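Local coordinates for protein aeromonas extracellular serine protease (Aeromonas sobria, PDB 3HJR) that cleaves peptide bonds that follow paired basic residues, as a secreted calcium-binding, kexin-like serine protease and probable virulence factor that activates the host plasma kallikrein/kinin system, at residues G27-Q32 against G131-A136; L68-N73 against L349-P354; D297-D302 against S325-G330. All coordinates share one frame; numbering follows the deposited sequence.

Contact 1: residues G27-Q32 against G131-A136. With CA (calcium ion), chain B.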
# COMPACT_ATOMS: atom_id res chain seq x y z
N GLY A 27 5.56 24.62 -15.54
CA GLY A 27 4.13 24.54 -15.75
C GLY A 27 3.36 25.76 -15.33
O GLY A 27 3.83 26.57 -14.55
N ALA A 28 2.14 25.88 -15.84
CA ALA A 28 1.28 27.03 -15.59
C ALA A 28 -0.05 26.58 -14.96
O ALA A 28 -1.06 27.28 -15.07
CB ALA A 28 1.02 27.80 -16.88
N ASN A 29 -0.04 25.42 -14.31
CA ASN A 29 -1.21 24.91 -13.62
C ASN A 29 -1.40 25.72 -12.34
O ASN A 29 -0.56 25.65 -11.45
CB ASN A 29 -1.09 23.39 -13.35
CG ASN A 29 -0.76 22.60 -14.62
OD1 ASN A 29 -1.65 22.24 -15.37
ND2 ASN A 29 0.54 22.37 -14.87
N PRO A 30 -2.46 26.51 -12.23
CA PRO A 30 -2.59 27.47 -11.13
C PRO A 30 -2.49 26.85 -9.72
O PRO A 30 -2.04 27.51 -8.77
CB PRO A 30 -3.96 28.13 -11.37
CG PRO A 30 -4.52 27.52 -12.61
CD PRO A 30 -3.59 26.55 -13.17
N LEU A 31 -2.87 25.57 -9.58
CA LEU A 31 -2.85 24.91 -8.28
C LEU A 31 -1.58 24.11 -7.99
O LEU A 31 -1.47 23.52 -6.91
CB LEU A 31 -4.03 23.93 -8.17
CG LEU A 31 -5.41 24.40 -7.63
CD1 LEU A 31 -5.58 25.87 -7.46
CD2 LEU A 31 -6.53 23.81 -8.41
N GLN A 32 -0.64 24.04 -8.92
CA GLN A 32 0.49 23.10 -8.73
C GLN A 32 1.38 23.40 -7.51
O GLN A 32 1.93 22.48 -6.89
CB GLN A 32 1.29 22.93 -10.02
CG GLN A 32 2.06 24.13 -10.53
CD GLN A 32 2.76 23.85 -11.84
OE1 GLN A 32 2.10 23.59 -12.87
NE2 GLN A 32 4.09 23.94 -11.83
N GLY A 131 -6.16 24.15 -13.20
CA GLY A 131 -6.14 23.06 -12.25
C GLY A 131 -4.75 22.67 -11.82
O GLY A 131 -3.90 23.53 -11.58
N THR A 132 -4.53 21.37 -11.70
CA THR A 132 -3.30 20.80 -11.16
C THR A 132 -2.42 20.26 -12.26
O THR A 132 -2.77 20.34 -13.43
CB THR A 132 -3.64 19.62 -10.24
OG1 THR A 132 -4.54 18.74 -10.93
CG2 THR A 132 -4.36 20.07 -9.02
N LYS A 133 -1.28 19.72 -11.84
CA LYS A 133 -0.35 19.01 -12.70
C LYS A 133 -0.17 17.59 -12.17
O LYS A 133 0.13 17.36 -10.98
CB LYS A 133 1.00 19.74 -12.74
CG LYS A 133 1.97 19.21 -13.82
CD LYS A 133 3.35 19.81 -13.67
CE LYS A 133 4.18 19.64 -14.90
NZ LYS A 133 5.58 19.99 -14.69
N GLY A 134 -0.39 16.62 -13.05
CA GLY A 134 -0.23 15.23 -12.66
C GLY A 134 1.24 14.91 -12.43
O GLY A 134 2.14 15.62 -12.93
N ILE A 135 1.47 13.83 -11.69
CA ILE A 135 2.82 13.31 -11.49
C ILE A 135 3.40 12.93 -12.83
O ILE A 135 4.56 13.25 -13.13
CB ILE A 135 2.77 12.11 -10.56
CG1 ILE A 135 2.54 12.59 -9.13
CG2 ILE A 135 4.06 11.30 -10.65
CD1 ILE A 135 2.06 11.51 -8.20
N ALA A 136 2.57 12.26 -13.63
CA ALA A 136 2.88 11.84 -14.99
C ALA A 136 1.86 12.41 -15.96
O ALA A 136 0.98 11.69 -16.46
CB ALA A 136 2.92 10.31 -15.07
CA CA B . -3.78 21.11 -15.40
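Leu31 and Thr132 mark the closest backbone approach, with CA atoms 5.0 Å apart, where a type I beta turn from Asn29 to Gln32 lies against an irregular loop and Leu31 N donates to Gly131 O at 3.0 Å. Gly131, with its positive phi, presents this carbonyl to the turn, and Pro30 CD lies against the backbone O and N of Gly131. The CB of Leu31 also packs on Thr132 CG2, and the Thr132 side chain also touches Val294 and Thr296 of strand 293-296.

Asn29 carries the contact. Its CG lies beside its own backbone N (chi1 -52°), which leads the amide in between the calcium and Lys133. OD1 binds the calcium ion at 2.4 Å and Thr132 O binds it at 2.3 Å; the two oxygens stand 2.9 Å apart, held together by the metal they share. The other end of the amide, ND2, rests 3.4 Å from Lys133 CB, the two side chains crossing at about a right angle. The lysine runs on fully extended, and its NZ is tied to the Pro26 carbonyl. On the turn side, ND2 donates to Gln32 OE1 at 2.8 Å, nearly along the C=O axis and in the plane of the asparagine amide, while Asn29 N reaches the same OE1 from above its carbonyl plane. A further bond from ND2 goes to Asp127 OD1.

Asp87, with both carboxylate oxygens, Val126 O, Asn128 OD1 and Ile130 O complete a seven-atom shell. With OD1 committed to the metal and ND2 to Gln32 and Asp127, the rotation of the Asn29 amide is fixed, and the N-terminal loop is joined through calcium to the loop after helix 115-124.

Contact 2: residues L68-N73 against L349-P354. Unlike the reference sequence in segment 68-73: Gln70 (reference His).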
# COMPACT_ATOMS: atom_id res chain seq x y z
N LEU A 68 7.72 12.68 -18.42
CA LEU A 68 6.36 13.04 -18.00
C LEU A 68 5.34 11.90 -18.13
O LEU A 68 4.16 12.12 -17.94
CB LEU A 68 5.84 14.26 -18.79
CG LEU A 68 6.60 15.58 -18.63
CD1 LEU A 68 6.06 16.65 -19.55
CD2 LEU A 68 6.57 16.07 -17.22
N GLY A 69 5.79 10.69 -18.47
CA GLY A 69 4.88 9.57 -18.57
C GLY A 69 4.43 9.29 -19.98
O GLY A 69 3.55 8.42 -20.16
N GLN A 70 5.00 10.01 -20.96
CA GLN A 70 4.70 9.83 -22.39
C GLN A 70 4.67 8.38 -22.80
O GLN A 70 5.66 7.69 -22.60
CB GLN A 70 5.80 10.41 -23.30
CG GLN A 70 6.15 11.79 -23.24
CD GLN A 70 7.29 12.01 -22.29
OE1 GLN A 70 8.46 12.21 -22.65
NE2 GLN A 70 6.96 11.89 -21.09
N GLY A 71 3.60 7.91 -23.43
CA GLY A 71 3.56 6.57 -23.97
C GLY A 71 3.22 5.48 -22.98
O GLY A 71 3.18 4.32 -23.36
N VAL A 72 3.03 5.84 -21.72
CA VAL A 72 2.65 4.87 -20.71
C VAL A 72 1.15 4.90 -20.45
O VAL A 72 0.59 5.94 -20.14
CB VAL A 72 3.40 5.12 -19.39
CG1 VAL A 72 3.08 4.02 -18.37
CG2 VAL A 72 4.91 5.16 -19.64
N ASN A 73 0.53 3.72 -20.52
CA ASN A 73 -0.89 3.52 -20.31
C ASN A 73 -1.14 3.05 -18.87
O ASN A 73 -0.56 2.03 -18.41
CB ASN A 73 -1.44 2.49 -21.31
CG ASN A 73 -1.33 2.94 -22.77
OD1 ASN A 73 -1.22 2.10 -23.71
ND2 ASN A 73 -1.41 4.23 -23.00
N LEU A 349 9.23 6.61 -14.75
CA LEU A 349 10.35 5.70 -15.03
C LEU A 349 10.16 4.94 -16.32
O LEU A 349 11.09 4.81 -17.11
CB LEU A 349 10.56 4.69 -13.92
CG LEU A 349 10.80 5.23 -12.55
CD1 LEU A 349 11.15 4.07 -11.62
CD2 LEU A 349 11.91 6.27 -12.53
N MET A 350 8.96 4.43 -16.55
CA MET A 350 8.70 3.67 -17.76
C MET A 350 8.78 4.52 -19.03
O MET A 350 9.13 4.01 -20.11
CB MET A 350 7.32 3.03 -17.67
CG MET A 350 7.25 1.88 -16.71
SD MET A 350 5.54 1.28 -16.58
CE MET A 350 5.79 -0.34 -15.86
N SER A 351 8.44 5.80 -18.91
CA SER A 351 8.53 6.70 -20.06
C SER A 351 9.98 6.99 -20.41
O SER A 351 10.29 7.15 -21.60
CB SER A 351 7.75 8.00 -19.85
OG SER A 351 8.30 8.88 -18.88
N ALA A 352 10.86 7.02 -19.41
CA ALA A 352 12.29 7.24 -19.64
C ALA A 352 13.04 5.98 -20.11
O ALA A 352 13.98 6.05 -20.94
CB ALA A 352 12.91 7.77 -18.38
N TYR A 353 12.64 4.83 -19.57
CA TYR A 353 13.28 3.54 -19.80
C TYR A 353 12.22 2.49 -20.10
O TYR A 353 11.95 1.62 -19.27
CB TYR A 353 14.18 3.15 -18.61
CG TYR A 353 15.32 4.12 -18.46
CD1 TYR A 353 16.48 3.98 -19.21
CD2 TYR A 353 15.22 5.23 -17.64
CE1 TYR A 353 17.52 4.89 -19.13
CE2 TYR A 353 16.24 6.15 -17.53
CZ TYR A 353 17.40 5.97 -18.27
OH TYR A 353 18.43 6.86 -18.24
N PRO A 354 11.59 2.56 -21.28
CA PRO A 354 10.59 1.56 -21.64
C PRO A 354 11.36 0.25 -21.80
O PRO A 354 12.59 0.27 -21.87
CB PRO A 354 10.01 2.09 -22.96
CG PRO A 354 11.05 3.00 -23.51
CD PRO A 354 11.81 3.56 -22.34
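Ser351 points its CB at the 68-73 loop, and its hydroxyl meets the backbone there rather than a side chain: Gly69 N donates to Ser351 OG at 3.1 Å, with a moderately bent N-H...O angle of 140°. With chi1 at 69°, OG sits between the serine's own N and carbonyl carbon. From there it also donates back to Leu348 O within the helix, so the oxygen accepts from the loop while its hydrogen stays with its own helix. Ser351 CB itself lies 3.5 Å from Gln70 O.

Gly69 opens a type II beta turn that ends at Val72, closed by Val72 N on Gly69 O at 3.1 Å; Gly71 takes the left-handed third position of that turn (phi 83°). The turn feeds strand 73-77 of the central parallel sheet of the subtilisin domain, while Ser351 lies in the last turn of helix 335-352. Ser336, the predicted nucleophile of the charge-relay system, lies in the first turn of that helix, whereas strand 73-77 leads to the predicted aspartate, Asp78.

Val72 makes the apolar half of the contact. It crosses Met350 at about a right angle and splits its two methyls along it: CG2 rests on Met350 CB at 3.8 Å and also comes 3.7 Å from Ser351 N, whereas CG1 faces the sulphur, 4.1 Å from Met350 SD. Extended beyond CG, Met350 sets SD beside CG1 and carries CE on, away from the loop, and Val173 of the neighbouring strand 173-176 touches both residues. Leu361 of helix 358-368 packs on Met350 as well.

Contact 3: residues D297-D302 against S325-G330. With CA (calcium ion), chain D.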
# COMPACT_ATOMS: atom_id res chain seq x y z
N ASP A 297 -11.45 16.82 -8.96
CA ASP A 297 -12.67 16.39 -8.31
C ASP A 297 -13.69 16.08 -9.39
O ASP A 297 -13.48 16.40 -10.55
CB ASP A 297 -13.18 17.51 -7.42
CG ASP A 297 -14.24 17.05 -6.50
OD1 ASP A 297 -15.26 17.76 -6.34
OD2 ASP A 297 -14.14 15.96 -5.90
N LEU A 298 -14.81 15.46 -9.03
CA LEU A 298 -15.95 15.43 -9.94
C LEU A 298 -16.32 16.88 -10.30
O LEU A 298 -16.43 17.71 -9.40
CB LEU A 298 -17.15 14.72 -9.31
CG LEU A 298 -16.99 13.23 -8.98
CD1 LEU A 298 -18.29 12.69 -8.43
CD2 LEU A 298 -16.53 12.42 -10.18
N PRO A 299 -16.47 17.21 -11.59
CA PRO A 299 -16.83 18.57 -12.00
C PRO A 299 -18.14 19.10 -11.43
O PRO A 299 -19.14 18.37 -11.34
CB PRO A 299 -16.98 18.46 -13.53
CG PRO A 299 -16.13 17.33 -13.90
CD PRO A 299 -16.22 16.34 -12.75
N GLY A 300 -18.13 20.38 -11.06
CA GLY A 300 -19.30 21.08 -10.56
C GLY A 300 -19.36 21.16 -9.05
O GLY A 300 -18.77 20.33 -8.34
N CYS A 301 -20.08 22.17 -8.55
CA CYS A 301 -20.27 22.36 -7.11
C CYS A 301 -21.45 21.55 -6.56
O CYS A 301 -21.80 21.70 -5.39
CB CYS A 301 -20.44 23.86 -6.82
SG CYS A 301 -18.99 24.86 -7.25
N ASP A 302 -22.07 20.69 -7.39
CA ASP A 302 -23.08 19.72 -6.95
C ASP A 302 -22.60 18.27 -6.96
O ASP A 302 -23.37 17.37 -6.62
CB ASP A 302 -24.37 19.84 -7.78
CG ASP A 302 -25.14 21.11 -7.50
OD1 ASP A 302 -25.80 21.63 -8.42
OD2 ASP A 302 -25.12 21.68 -6.38
N SER A 325 -15.95 26.43 -10.32
CA SER A 325 -16.85 25.33 -10.68
C SER A 325 -16.55 24.05 -9.88
O SER A 325 -17.03 22.98 -10.21
CB SER A 325 -16.84 25.09 -12.19
OG SER A 325 -15.57 24.73 -12.66
N CYS A 326 -15.79 24.19 -8.79
CA CYS A 326 -15.48 23.10 -7.88
C CYS A 326 -14.99 21.86 -8.62
O CYS A 326 -15.43 20.74 -8.34
CB CYS A 326 -16.70 22.76 -7.00
SG CYS A 326 -17.47 24.14 -6.14
N ASP A 327 -14.09 22.08 -9.58
CA ASP A 327 -13.47 21.00 -10.34
C ASP A 327 -12.28 20.34 -9.65
O ASP A 327 -11.74 19.38 -10.19
CB ASP A 327 -13.03 21.50 -11.74
CG ASP A 327 -14.18 21.79 -12.65
OD1 ASP A 327 -13.96 22.47 -13.69
OD2 ASP A 327 -15.34 21.40 -12.44
N TYR A 328 -11.84 20.84 -8.48
CA TYR A 328 -10.62 20.34 -7.82
C TYR A 328 -10.96 20.14 -6.37
O TYR A 328 -11.94 20.69 -5.89
CB TYR A 328 -9.41 21.29 -8.02
CG TYR A 328 -9.23 21.48 -9.50
CD1 TYR A 328 -9.82 22.56 -10.17
CD2 TYR A 328 -8.56 20.53 -10.23
CE1 TYR A 328 -9.73 22.67 -11.55
CE2 TYR A 328 -8.49 20.63 -11.65
CZ TYR A 328 -9.06 21.70 -12.28
OH TYR A 328 -9.00 21.82 -13.65
N ASN A 329 -10.19 19.31 -5.68
CA ASN A 329 -10.38 19.15 -4.23
C ASN A 329 -9.05 19.04 -3.50
O ASN A 329 -8.03 18.83 -4.10
CB ASN A 329 -11.35 17.98 -3.92
CG ASN A 329 -10.71 16.59 -4.03
OD1 ASN A 329 -9.83 16.24 -3.27
ND2 ASN A 329 -11.18 15.79 -5.00
N GLY A 330 -9.09 19.24 -2.19
CA GLY A 330 -7.91 19.30 -1.34
C GLY A 330 -7.92 18.27 -0.21
O GLY A 330 -7.13 18.35 0.73
CA CA D . -16.92 19.11 -7.55
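Asp297 OD2 is gripped by two N-H groups, the side-chain amide of Asn329 and the backbone N of Tyr305. Asn329 ND2 comes to OD2 at 3.1 Å from above the carboxylate plane, the amide and carboxylate planes standing 90° apart; the Asn329 side chain is also held by Ser118. The other carboxylate oxygen, OD1, binds the calcium ion at 2.5 Å: with CG anti to the backbone N (chi1 -167°), the group reaches both the metal and the asparagine. Asp297 N in turn donates to Asp327 O at 2.9 Å, a nearly straight bond.

Farther along, Asp327 curls its carboxylate back so that OD2 accepts from Gly300 N at 3.3 Å, the N-H coming in almost end-on to the oxygen, and touches Pro299 CA. Gly300 N also makes a weak bond to Ser325 O. The disulfide of Cys301 SG with Cys326 SG, at 2.0 Å and with a chi3 of 87°, joins the two segments covalently.

Three backbone carbonyls face the same ion, Leu298 O, Gly300 O and Cys326 O, each 2.4 Å from the calcium. Met303 O and Asn306 O bring the shell to six oxygens. Carbonyls from a looped chain with a single carboxylate oxygen, with a disulfide tying the same two segments alongside, form the second calcium site of this subtilisin domain, beside the antiparallel pair of strands 293-296 and 328-329.

From the N terminus, segment 27-32 comes first and waits until 131-136 to complete contact 1, a loop that contains helix 60-65, strand 73-77 and helix 115-124. Segment 68-73 begins within that loop but meets 349-354 much later, so contacts 1 and 2 cross; they also touch, Ala136 CB lying 3.6 Å from Leu68 O. Contact 3 opens after contact 1 has closed and falls wholly within the long excursion of contact 2, closing a short loop that carries a calcium site. Tyr328 bridges contacts 3 and 1, its ring packing on Leu31 and Gly131 between the two calcium sites. Contact 2 ties the turn leading into the central sheet to the C-terminal end of helix 335-352.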